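Local coordinates for protein TetR family transcriptional regulator (Streptomyces coelicolor, PDB 6SRN) that binds a furan hormone of the 2-alkyl-4-(hydroxymethyl)furan-3-carboxylic acid type and, as a TetR-family regulator, probably binds operator DNA to control antibiotic production, at residues Ala50-Val55 against Ala65-Phe70; Thr105-Leu110 against Leu207-Leu212; Asp146-Leu151 against Ala172-Leu177. All blocks are in the same frame, centred on the assembly; numbering follows the deposited sequence.

Overall arrangement
Contact 1 lies in the predicted DNA-binding motif, whereas contacts 2 and 3 lie in the C-terminal, ligand-binding part of the chain, on the other side of its centre. The centre of contact 1 is about 39 Å from that of contact 2 and about 34 Å from that of contact 3. Contacts 2 and 3 are neighbours, their centres about 11 Å apart, and they touch directly: Met109 CE meets Leu150 CD2 at 3.7 Å, and Val106 CG1 meets Leu177 CD1 at 3.8 Å. Each supplies one residue of the furan pocket, Leu110 from contact 2 and Trp147 from contact 3, and both reach the second subunit. Hormone pocket and dimer interface thus share one helical core.

Contact 1. Residues Ala50-Val55 against Ala65-Phe70; sequences ASVKDV and AVYFHF
Val52 meets both Val66 and Tyr67, and each of the close contacts between residues 50-55 and 65-70 involves this one branched side chain. Val52 holds CG1 anti to its own backbone N (chi1 178°), and this methyl lies 4.0 Å from CG1 of Val66. The same Val52 CG1 approaches CE1 of Tyr67 at 3.7 Å, while Val52 CG2 is 3.9 Å from that CE1, so the valine lies obliquely against the phenol end of the ring. Both valines suit this place because they are short and branched, filling the gap between helices without flexible ends. Tyr67 is only partly buried; its CB does not point at Val52, but the long ring carries its far end there.

The polar bonds described here belong to 50-55 itself. Ser51 is the N-cap of helix 52-59: its OG accepts from Asp54 N at 3.1 Å, with an N-H...O angle of 144°, a capping bond to an amide that otherwise has a weak bond to Ser51 O. A serine does this well, its hydroxyl being short enough to fold back. Asp54 also forms a salt bridge with Arg45, tying this turn to helix 31-49.

Two short helices, 52-59 and 63-69, joined by a tight turn and packed through two valines and the side of a tyrosine ring, match the helix-turn-helix predicted here, which in TetR-family relatives reads DNA and probably does so in this protein.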
loop_
_atom_site.group_PDB
_atom_site.type_symbol
_atom_site.label_atom_id
_atom_site.label_comp_id
_atom_site.label_asym_id
_atom_site.label_seq_id
_atom_site.Cartn_x
_atom_site.Cartn_y
_atom_site.Cartn_z
ATOM N N ALA A 50 -16.502 -14.037 4.345
ATOM C CA ALA A 50 -17.816 -13.625 3.900
ATOM C C ALA A 50 -18.514 -14.838 3.263
ATOM O O ALA A 50 -17.858 -15.714 2.719
ATOM C CB ALA A 50 -17.684 -12.515 2.869
ATOM N N SER A 51 -19.827 -14.864 3.314
ATOM C CA SER A 51 -20.595 -15.859 2.530
ATOM C C SER A 51 -21.826 -15.202 1.941
ATOM O O SER A 51 -22.378 -14.252 2.528
ATOM C CB SER A 51 -21.013 -17.076 3.384
ATOM O OG SER A 51 -21.958 -16.706 4.387
ATOM N N VAL A 52 -22.311 -15.755 0.834
ATOM C CA VAL A 52 -23.572 -15.302 0.264
ATOM C C VAL A 52 -24.721 -15.551 1.242
ATOM O O VAL A 52 -25.613 -14.709 1.380
ATOM C CB VAL A 52 -23.855 -15.917 -1.112
ATOM C CG1 VAL A 52 -25.197 -15.459 -1.640
ATOM C CG2 VAL A 52 -22.775 -15.492 -2.098
ATOM N N LYS A 53 -24.649 -16.643 1.975
ATOM C CA LYS A 53 -25.664 -16.909 2.996
ATOM C C LYS A 53 -25.773 -15.746 3.973
ATOM O O LYS A 53 -26.869 -15.318 4.330
ATOM C CB LYS A 53 -25.343 -18.197 3.750
ATOM C CG LYS A 53 -26.277 -18.501 4.906
ATOM C CD LYS A 53 -25.857 -19.747 5.669
ATOM C CE LYS A 53 -26.619 -19.842 6.977
ATOM N NZ LYS A 53 -26.391 -21.135 7.683
ATOM N N ASP A 54 -24.638 -15.200 4.388
ATOM C CA ASP A 54 -24.657 -14.166 5.406
ATOM C C ASP A 54 -25.099 -12.828 4.818
ATOM O O ASP A 54 -25.784 -12.077 5.493
ATOM C CB ASP A 54 -23.310 -14.075 6.091
ATOM C CG ASP A 54 -23.102 -15.186 7.118
ATOM O OD1 ASP A 54 -24.061 -15.926 7.468
ATOM O OD2 ASP A 54 -21.958 -15.330 7.544
ATOM N N VAL A 55 -24.727 -12.559 3.568
ATOM C CA VAL A 55 -25.221 -11.389 2.850
ATOM C C VAL A 55 -26.750 -11.421 2.691
ATOM O O VAL A 55 -27.432 -10.438 2.973
ATOM C CB VAL A 55 -24.526 -11.256 1.479
ATOM C CG1 VAL A 55 -25.154 -10.111 0.687
ATOM C CG2 VAL A 55 -23.009 -11.043 1.659
ATOM N N ALA A 65 -32.693 -15.691 -4.200
ATOM C CA ALA A 65 -33.000 -14.337 -4.656
ATOM C C ALA A 65 -31.748 -13.437 -4.843
ATOM O O ALA A 65 -31.628 -12.656 -5.795
ATOM C CB ALA A 65 -34.008 -13.702 -3.711
ATOM N N VAL A 66 -30.775 -13.530 -3.919
ATOM C CA VAL A 66 -29.519 -12.833 -4.111
ATOM C C VAL A 66 -28.758 -13.275 -5.372
ATOM O O VAL A 66 -28.180 -12.451 -6.094
ATOM C CB VAL A 66 -28.589 -12.961 -2.887
ATOM C CG1 VAL A 66 -27.223 -12.325 -3.110
ATOM C CG2 VAL A 66 -29.204 -12.341 -1.661
ATOM N N TYR A 67 -28.745 -14.582 -5.622
ATOM C CA TYR A 67 -28.032 -15.121 -6.778
ATOM C C TYR A 67 -28.614 -14.635 -8.104
ATOM O O TYR A 67 -27.899 -14.609 -9.115
ATOM C CB TYR A 67 -28.015 -16.654 -6.730
ATOM C CG TYR A 67 -27.034 -17.302 -5.754
ATOM C CD1 TYR A 67 -25.736 -16.826 -5.587
ATOM C CD2 TYR A 67 -27.418 -18.398 -5.013
ATOM C CE1 TYR A 67 -24.847 -17.446 -4.719
ATOM C CE2 TYR A 67 -26.533 -19.034 -4.131
ATOM C CZ TYR A 67 -25.259 -18.531 -3.981
ATOM O OH TYR A 67 -24.388 -19.172 -3.109
ATOM N N PHE A 68 -29.878 -14.228 -8.113
ATOM C CA PHE A 68 -30.439 -13.598 -9.309
ATOM C C PHE A 68 -29.643 -12.346 -9.681
ATOM O O PHE A 68 -29.318 -12.138 -10.836
ATOM C CB PHE A 68 -31.887 -13.231 -9.138
ATOM C CG PHE A 68 -32.449 -12.425 -10.279
ATOM C CD1 PHE A 68 -32.620 -13.001 -11.537
ATOM C CD2 PHE A 68 -32.842 -11.104 -10.091
ATOM C CE1 PHE A 68 -33.181 -12.278 -12.581
ATOM C CE2 PHE A 68 -33.390 -10.374 -11.130
ATOM C CZ PHE A 68 -33.569 -10.961 -12.382
ATOM N N HIS A 69 -29.316 -11.534 -8.690
ATOM C CA HIS A 69 -28.522 -10.323 -8.935
ATOM C C HIS A 69 -27.038 -10.603 -9.124
ATOM O O HIS A 69 -26.391 -9.984 -9.999
ATOM C CB HIS A 69 -28.696 -9.402 -7.762
ATOM C CG HIS A 69 -30.098 -8.916 -7.555
ATOM N ND1 HIS A 69 -30.581 -7.786 -8.181
ATOM C CD2 HIS A 69 -31.107 -9.366 -6.762
ATOM C CE1 HIS A 69 -31.833 -7.579 -7.804
ATOM N NE2 HIS A 69 -32.172 -8.506 -6.931
ATOM N N PHE A 70 -26.502 -11.529 -8.316
ATOM C CA PHE A 70 -25.063 -11.863 -8.322
ATOM C C PHE A 70 -24.921 -13.361 -8.226
ATOM O O PHE A 70 -25.062 -13.940 -7.150
ATOM C CB PHE A 70 -24.337 -11.216 -7.105
ATOM C CG PHE A 70 -24.579 -9.755 -6.963
ATOM C CD1 PHE A 70 -23.848 -8.859 -7.724
ATOM C CD2 PHE A 70 -25.531 -9.287 -6.071
ATOM C CE1 PHE A 70 -24.059 -7.505 -7.598
ATOM C CE2 PHE A 70 -25.762 -7.922 -5.964
ATOM C CZ PHE A 70 -25.036 -7.044 -6.743
#

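Contact 2. Residues Thr105-Leu110 against Leu207-Leu212; sequences TVEEML and LMFFAL
Helices 102-119 and 197-212 run nearly antiparallel here, their local axes 12.1 Å apart at an angle of 168°, and Glu107 and Phe209 have the closest CA atoms at 8.2 Å. With the backbones so widely spaced, a large side chain must bridge them, and Phe209 does so. Its ring reaches across to helix 102-119 and is met from two directions. Over one face comes the aliphatic part of Glu107: CG lies 3.5 Å from the ring centroid, 17° off the normal, a CH-pi contact. This glutamate places CG anti to its carbonyl carbon (chi1 -75°), and its chain passes the ring in the opposite sense, carrying the carboxylate onward to a salt bridge with Arg205. At the ring edge, near its plane, CZ of Phe209 meets CG1 of Val106 at 4.0 Å and CD1 of Leu110 at 4.4 Å. These aliphatic residues, one turn apart on the helix, suit a buried ring edge, needing no polar partner.

Leu110 also touches the bound furan, so the ring of Phe209 rests on a pocket residue, while its helix neighbours Met208 and Phe210 pack on their counterparts in the second subunit. The chemistry is divided within a single residue: the CG methylene of Glu107 covers the ring face, while the carboxylate is drawn off, its charge probably balanced by Arg205, one turn before Phe209 on the same helix.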
loop_
_atom_site.group_PDB
_atom_site.type_symbol
_atom_site.label_atom_id
_atom_site.label_comp_id
_atom_site.label_asym_id
_atom_site.label_seq_id
_atom_site.Cartn_x
_atom_site.Cartn_y
_atom_site.Cartn_z
ATOM N N THR A 105 -9.106 20.507 -8.213
ATOM C CA THR A 105 -10.017 19.393 -8.514
ATOM C C THR A 105 -9.353 18.103 -8.047
ATOM O O THR A 105 -10.015 17.261 -7.390
ATOM C CB THR A 105 -10.350 19.349 -10.010
ATOM O OG1 THR A 105 -11.081 20.547 -10.368
ATOM C CG2 THR A 105 -11.135 18.118 -10.412
ATOM N N VAL A 106 -8.090 17.917 -8.396
ATOM C CA VAL A 106 -7.327 16.727 -7.934
ATOM C C VAL A 106 -7.293 16.691 -6.400
ATOM O O VAL A 106 -7.568 15.651 -5.773
ATOM C CB VAL A 106 -5.906 16.739 -8.473
ATOM C CG1 VAL A 106 -5.102 15.556 -7.964
ATOM C CG2 VAL A 106 -5.883 16.722 -10.000
ATOM N N GLU A 107 -6.985 17.817 -5.751
ATOM C CA GLU A 107 -6.964 17.889 -4.311
ATOM C C GLU A 107 -8.298 17.475 -3.693
ATOM O O GLU A 107 -8.319 16.683 -2.729
ATOM C CB GLU A 107 -6.652 19.289 -3.831
ATOM C CG GLU A 107 -5.240 19.741 -3.956
ATOM C CD GLU A 107 -5.188 21.100 -3.286
ATOM O OE1 GLU A 107 -5.260 21.149 -2.005
ATOM O OE2 GLU A 107 -5.219 22.074 -4.038
ATOM N N GLU A 108 -9.403 18.018 -4.220
ATOM C CA GLU A 108 -10.698 17.765 -3.612
ATOM C C GLU A 108 -11.129 16.309 -3.859
ATOM O O GLU A 108 -11.786 15.690 -2.997
ATOM C CB GLU A 108 -11.754 18.747 -4.094
ATOM C CG GLU A 108 -13.126 18.535 -3.488
ATOM C CD GLU A 108 -13.235 18.566 -1.969
ATOM O OE1 GLU A 108 -12.306 19.044 -1.276
ATOM O OE2 GLU A 108 -14.301 18.108 -1.491
ATOM N N MET A 109 -10.793 15.750 -5.014
ATOM C CA MET A 109 -11.081 14.323 -5.230
ATOM C C MET A 109 -10.424 13.446 -4.184
ATOM O O MET A 109 -11.033 12.512 -3.648
ATOM C CB MET A 109 -10.626 13.910 -6.625
ATOM C CG MET A 109 -11.537 14.469 -7.700
ATOM S SD MET A 109 -13.108 13.646 -7.768
ATOM C CE MET A 109 -12.622 12.063 -8.453
ATOM N N LEU A 110 -9.158 13.729 -3.882
ATOM C CA LEU A 110 -8.423 12.900 -2.919
ATOM C C LEU A 110 -8.927 13.164 -1.474
ATOM O O LEU A 110 -8.997 12.251 -0.653
ATOM C CB LEU A 110 -6.893 13.067 -3.063
ATOM C CG LEU A 110 -6.383 12.553 -4.420
ATOM C CD1 LEU A 110 -4.930 13.002 -4.580
ATOM C CD2 LEU A 110 -6.476 11.030 -4.527
ATOM N N LEU A 207 3.081 17.990 1.372
ATOM C CA LEU A 207 4.329 17.819 0.634
ATOM C C LEU A 207 4.086 17.630 -0.867
ATOM O O LEU A 207 4.724 18.266 -1.702
ATOM C CB LEU A 207 5.072 16.590 1.144
ATOM C CG LEU A 207 5.472 16.560 2.611
ATOM C CD1 LEU A 207 6.099 15.213 2.945
ATOM C CD2 LEU A 207 6.427 17.684 2.936
ATOM N N MET A 208 3.158 16.752 -1.226
ATOM C CA MET A 208 2.965 16.436 -2.643
ATOM C C MET A 208 2.504 17.649 -3.394
ATOM O O MET A 208 3.017 17.902 -4.474
ATOM C CB MET A 208 1.962 15.307 -2.800
ATOM C CG MET A 208 2.459 14.108 -2.040
ATOM S SD MET A 208 3.684 13.199 -2.947
ATOM C CE MET A 208 2.821 12.536 -4.410
ATOM N N PHE A 209 1.532 18.381 -2.867
ATOM C CA PHE A 209 1.027 19.543 -3.603
ATOM C C PHE A 209 1.984 20.727 -3.564
ATOM O O PHE A 209 2.023 21.473 -4.533
ATOM C CB PHE A 209 -0.392 19.882 -3.193
ATOM C CG PHE A 209 -1.374 18.929 -3.759
ATOM C CD1 PHE A 209 -1.892 19.086 -5.046
ATOM C CD2 PHE A 209 -1.685 17.788 -3.051
ATOM C CE1 PHE A 209 -2.756 18.126 -5.579
ATOM C CE2 PHE A 209 -2.557 16.865 -3.580
ATOM C CZ PHE A 209 -3.062 17.014 -4.837
ATOM N N PHE A 210 2.818 20.824 -2.539
ATOM C CA PHE A 210 3.897 21.831 -2.535
ATOM C C PHE A 210 4.825 21.586 -3.721
ATOM O O PHE A 210 5.244 22.548 -4.425
ATOM C CB PHE A 210 4.691 21.818 -1.248
ATOM C CG PHE A 210 5.781 22.840 -1.224
ATOM C CD1 PHE A 210 7.045 22.550 -1.731
ATOM C CD2 PHE A 210 5.525 24.083 -0.710
ATOM C CE1 PHE A 210 8.047 23.509 -1.715
ATOM C CE2 PHE A 210 6.509 25.047 -0.691
ATOM C CZ PHE A 210 7.762 24.764 -1.213
ATOM N N ALA A 211 5.081 20.306 -3.987
ATOM C CA ALA A 211 5.955 19.896 -5.094
ATOM C C ALA A 211 5.304 19.984 -6.473
ATOM O O ALA A 211 6.011 20.028 -7.484
ATOM C CB ALA A 211 6.457 18.506 -4.831
ATOM N N LEU A 212 3.973 19.964 -6.553
ATOM C CA LEU A 212 3.262 20.009 -7.824
ATOM C C LEU A 212 2.960 21.430 -8.256
ATOM O O LEU A 212 2.874 21.704 -9.437
ATOM C CB LEU A 212 1.946 19.233 -7.794
ATOM C CG LEU A 212 2.167 17.726 -7.661
ATOM C CD1 LEU A 212 0.844 17.094 -7.322
ATOM C CD2 LEU A 212 2.732 17.112 -8.919
#

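Contact 3. Residues Asp146-Leu151 against Ala172-Leu177; sequences DWTHLL and AAARSL. With LUB (4-(Hydroxymethyl)-2-propylfuran-3-carboxylic acid), chain B.
Thr148 turns CG2 anti to its backbone N (chi1 -56° for OG1), which sends the methyl toward Ala174 and Arg175 and leaves OG1 beside the backbone N, where it bonds to Tyr144 O one turn earlier. On the other helix, chi1 of -72° puts Arg175 CG against the Thr148 methyl, the two side chains crossing at a slant, and the bend at chi3 turns the guanidinium away toward the second subunit, where NE forms a salt bridge with Glu203 of that subunit.

Helices 145-161 and 170-192 cross at 137°, their local axes 8.6 Å apart, and at the crossing the CA atoms of Thr148 and Ala174 are 5.3 Å apart. Alanine suits so close an approach: its CB packs 3.6 Å from Thr148 O and 4.0 Å from Thr148 CG2. Leu151, one turn further along, adds its CB at 4.4 Å from Ala174 CB. Thr148 CG2 also lies 3.9 Å from Arg175 CG, a contact of methyl on methylene at the outer margin.

Next to Thr148, Trp147 points into the hormone pocket. The propyl tail of the furan lies over one indole face, its terminal carbon C8 3.5 Å from CD2 of Trp147 and offset toward the ring rim. The polar groups of the hormone are served by others, hydrogen bonds running to Tyr85 OH and Tyr144 N. A flat, wide indole suits an alkyl chain: its broad apolar face gives the propyl group a large surface to lie on.

Close apolar packing thus makes both the helix crossing and the contact of the tail with Trp147, while the polar ends of Thr148 and Arg175 are satisfied outside the interface, that of Arg175 in the dimer partner.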
loop_
_atom_site.group_PDB
_atom_site.type_symbol
_atom_site.label_atom_id
_atom_site.label_comp_id
_atom_site.label_asym_id
_atom_site.label_seq_id
_atom_site.Cartn_x
_atom_site.Cartn_y
_atom_site.Cartn_z
ATOM N N ASP A 146 -7.563 2.893 -12.710
ATOM C CA ASP A 146 -8.732 3.756 -12.907
ATOM C C ASP A 146 -8.499 5.148 -12.317
ATOM O O ASP A 146 -8.755 6.143 -12.968
ATOM C CB ASP A 146 -9.983 3.113 -12.297
ATOM C CG ASP A 146 -10.426 1.868 -13.034
ATOM O OD1 ASP A 146 -10.483 1.953 -14.295
ATOM O OD2 ASP A 146 -10.669 0.811 -12.387
ATOM N N TRP A 147 -7.970 5.202 -11.100
ATOM C CA TRP A 147 -7.715 6.482 -10.466
ATOM C C TRP A 147 -6.574 7.201 -11.176
ATOM O O TRP A 147 -6.618 8.389 -11.325
ATOM C CB TRP A 147 -7.377 6.301 -8.983
ATOM C CG TRP A 147 -8.574 6.389 -8.056
ATOM C CD1 TRP A 147 -9.327 5.339 -7.537
ATOM C CD2 TRP A 147 -9.131 7.577 -7.520
ATOM N NE1 TRP A 147 -10.319 5.846 -6.702
ATOM C CE2 TRP A 147 -10.249 7.214 -6.718
ATOM C CE3 TRP A 147 -8.814 8.936 -7.657
ATOM C CZ2 TRP A 147 -10.964 8.178 -5.999
ATOM C CZ3 TRP A 147 -9.551 9.861 -6.972
ATOM C CH2 TRP A 147 -10.616 9.481 -6.184
ATOM N N THR A 148 -5.571 6.465 -11.639
ATOM C CA THR A 148 -4.488 7.088 -12.371
ATOM C C THR A 148 -5.001 7.778 -13.631
ATOM O O THR A 148 -4.671 8.951 -13.843
ATOM C CB THR A 148 -3.350 6.094 -12.633
ATOM O OG1 THR A 148 -2.904 5.540 -11.387
ATOM C CG2 THR A 148 -2.162 6.797 -13.317
ATOM N N HIS A 149 -5.817 7.067 -14.396
ATOM C CA HIS A 149 -6.415 7.622 -15.615
ATOM C C HIS A 149 -7.334 8.787 -15.312
ATOM O O HIS A 149 -7.345 9.817 -16.032
ATOM C CB HIS A 149 -7.148 6.528 -16.389
ATOM C CG HIS A 149 -6.241 5.745 -17.278
ATOM N ND1 HIS A 149 -6.271 4.371 -17.375
ATOM C CD2 HIS A 149 -5.266 6.164 -18.125
ATOM C CE1 HIS A 149 -5.365 3.981 -18.261
ATOM N NE2 HIS A 149 -4.727 5.046 -18.709
ATOM N N LEU A 150 -8.098 8.660 -14.235
ATOM C CA LEU A 150 -8.999 9.715 -13.835
ATOM C C LEU A 150 -8.278 11.021 -13.533
ATOM O O LEU A 150 -8.643 12.074 -14.046
ATOM C CB LEU A 150 -9.879 9.243 -12.660
ATOM C CG LEU A 150 -10.978 10.192 -12.201
ATOM C CD1 LEU A 150 -11.987 10.478 -13.298
ATOM C CD2 LEU A 150 -11.671 9.595 -10.993
ATOM N N LEU A 151 -7.209 10.970 -12.763
ATOM C CA LEU A 151 -6.497 12.184 -12.313
ATOM C C LEU A 151 -5.570 12.778 -13.376
ATOM O O LEU A 151 -5.239 13.950 -13.381
ATOM C CB LEU A 151 -5.662 11.883 -11.061
ATOM C CG LEU A 151 -6.460 11.481 -9.807
ATOM C CD1 LEU A 151 -5.526 11.360 -8.618
ATOM C CD2 LEU A 151 -7.582 12.459 -9.518
ATOM N N ALA A 172 3.207 11.084 -14.671
ATOM C CA ALA A 172 4.011 10.725 -13.522
ATOM C C ALA A 172 3.415 11.228 -12.228
ATOM O O ALA A 172 3.423 10.515 -11.239
ATOM C CB ALA A 172 5.400 11.243 -13.693
ATOM N N ALA A 173 2.893 12.436 -12.234
ATOM C CA ALA A 173 2.223 13.009 -11.076
ATOM C C ALA A 173 0.985 12.202 -10.698
ATOM O O ALA A 173 0.741 11.988 -9.510
ATOM C CB ALA A 173 1.875 14.454 -11.329
ATOM N N ALA A 174 0.240 11.730 -11.677
ATOM C CA ALA A 174 -0.955 10.961 -11.419
ATOM C C ALA A 174 -0.515 9.647 -10.761
ATOM O O ALA A 174 -1.098 9.225 -9.781
ATOM C CB ALA A 174 -1.708 10.677 -12.703
ATOM N N ARG A 175 0.451 8.951 -11.350
ATOM C CA ARG A 175 0.934 7.728 -10.718
ATOM C C ARG A 175 1.417 7.929 -9.297
ATOM O O ARG A 175 1.111 7.131 -8.401
ATOM C CB ARG A 175 2.062 7.099 -11.523
ATOM C CG ARG A 175 1.645 6.458 -12.834
ATOM C CD ARG A 175 2.823 5.794 -13.508
ATOM N NE ARG A 175 3.901 6.680 -13.945
ATOM C CZ ARG A 175 4.008 7.200 -15.173
ATOM N NH1 ARG A 175 3.043 7.033 -16.079
ATOM N NH2 ARG A 175 5.047 7.933 -15.446
ATOM N N SER A 176 2.201 8.970 -9.083
ATOM C CA SER A 176 2.796 9.249 -7.758
ATOM C C SER A 176 1.697 9.523 -6.733
ATOM O O SER A 176 1.749 9.087 -5.579
ATOM C CB SER A 176 3.778 10.395 -7.814
ATOM O OG SER A 176 4.913 10.077 -8.660
ATOM N N LEU A 177 0.744 10.337 -7.131
ATOM C CA LEU A 177 -0.370 10.679 -6.239
ATOM C C LEU A 177 -1.195 9.450 -5.846
ATOM O O LEU A 177 -1.545 9.204 -4.680
ATOM C CB LEU A 177 -1.287 11.710 -6.857
ATOM C CG LEU A 177 -0.789 13.150 -6.745
ATOM C CD1 LEU A 177 -1.600 14.002 -7.733
ATOM C CD2 LEU A 177 -0.827 13.706 -5.334
HETATM C C2 LUB B . -6.657 3.418 -4.023
HETATM C C4 LUB B . -7.182 1.271 -3.671
HETATM C C5 LUB B . -7.100 1.867 -2.477
HETATM C C6 LUB B . -6.083 4.683 -4.517
HETATM O O11 LUB B . -6.723 2.963 -6.887
HETATM C C9 LUB B . -6.828 1.973 -6.117
HETATM O O10 LUB B . -6.884 0.772 -6.567
HETATM C C3 LUB B . -6.841 2.151 -4.679
HETATM C C12 LUB B . -7.715 -0.149 -3.785
HETATM O O13 LUB B . -6.784 -0.938 -4.562
HETATM O O1 LUB B . -6.643 3.185 -2.644
HETATM C C7 LUB B . -7.181 5.751 -4.434
HETATM C C8 LUB B . -6.725 7.084 -4.974
#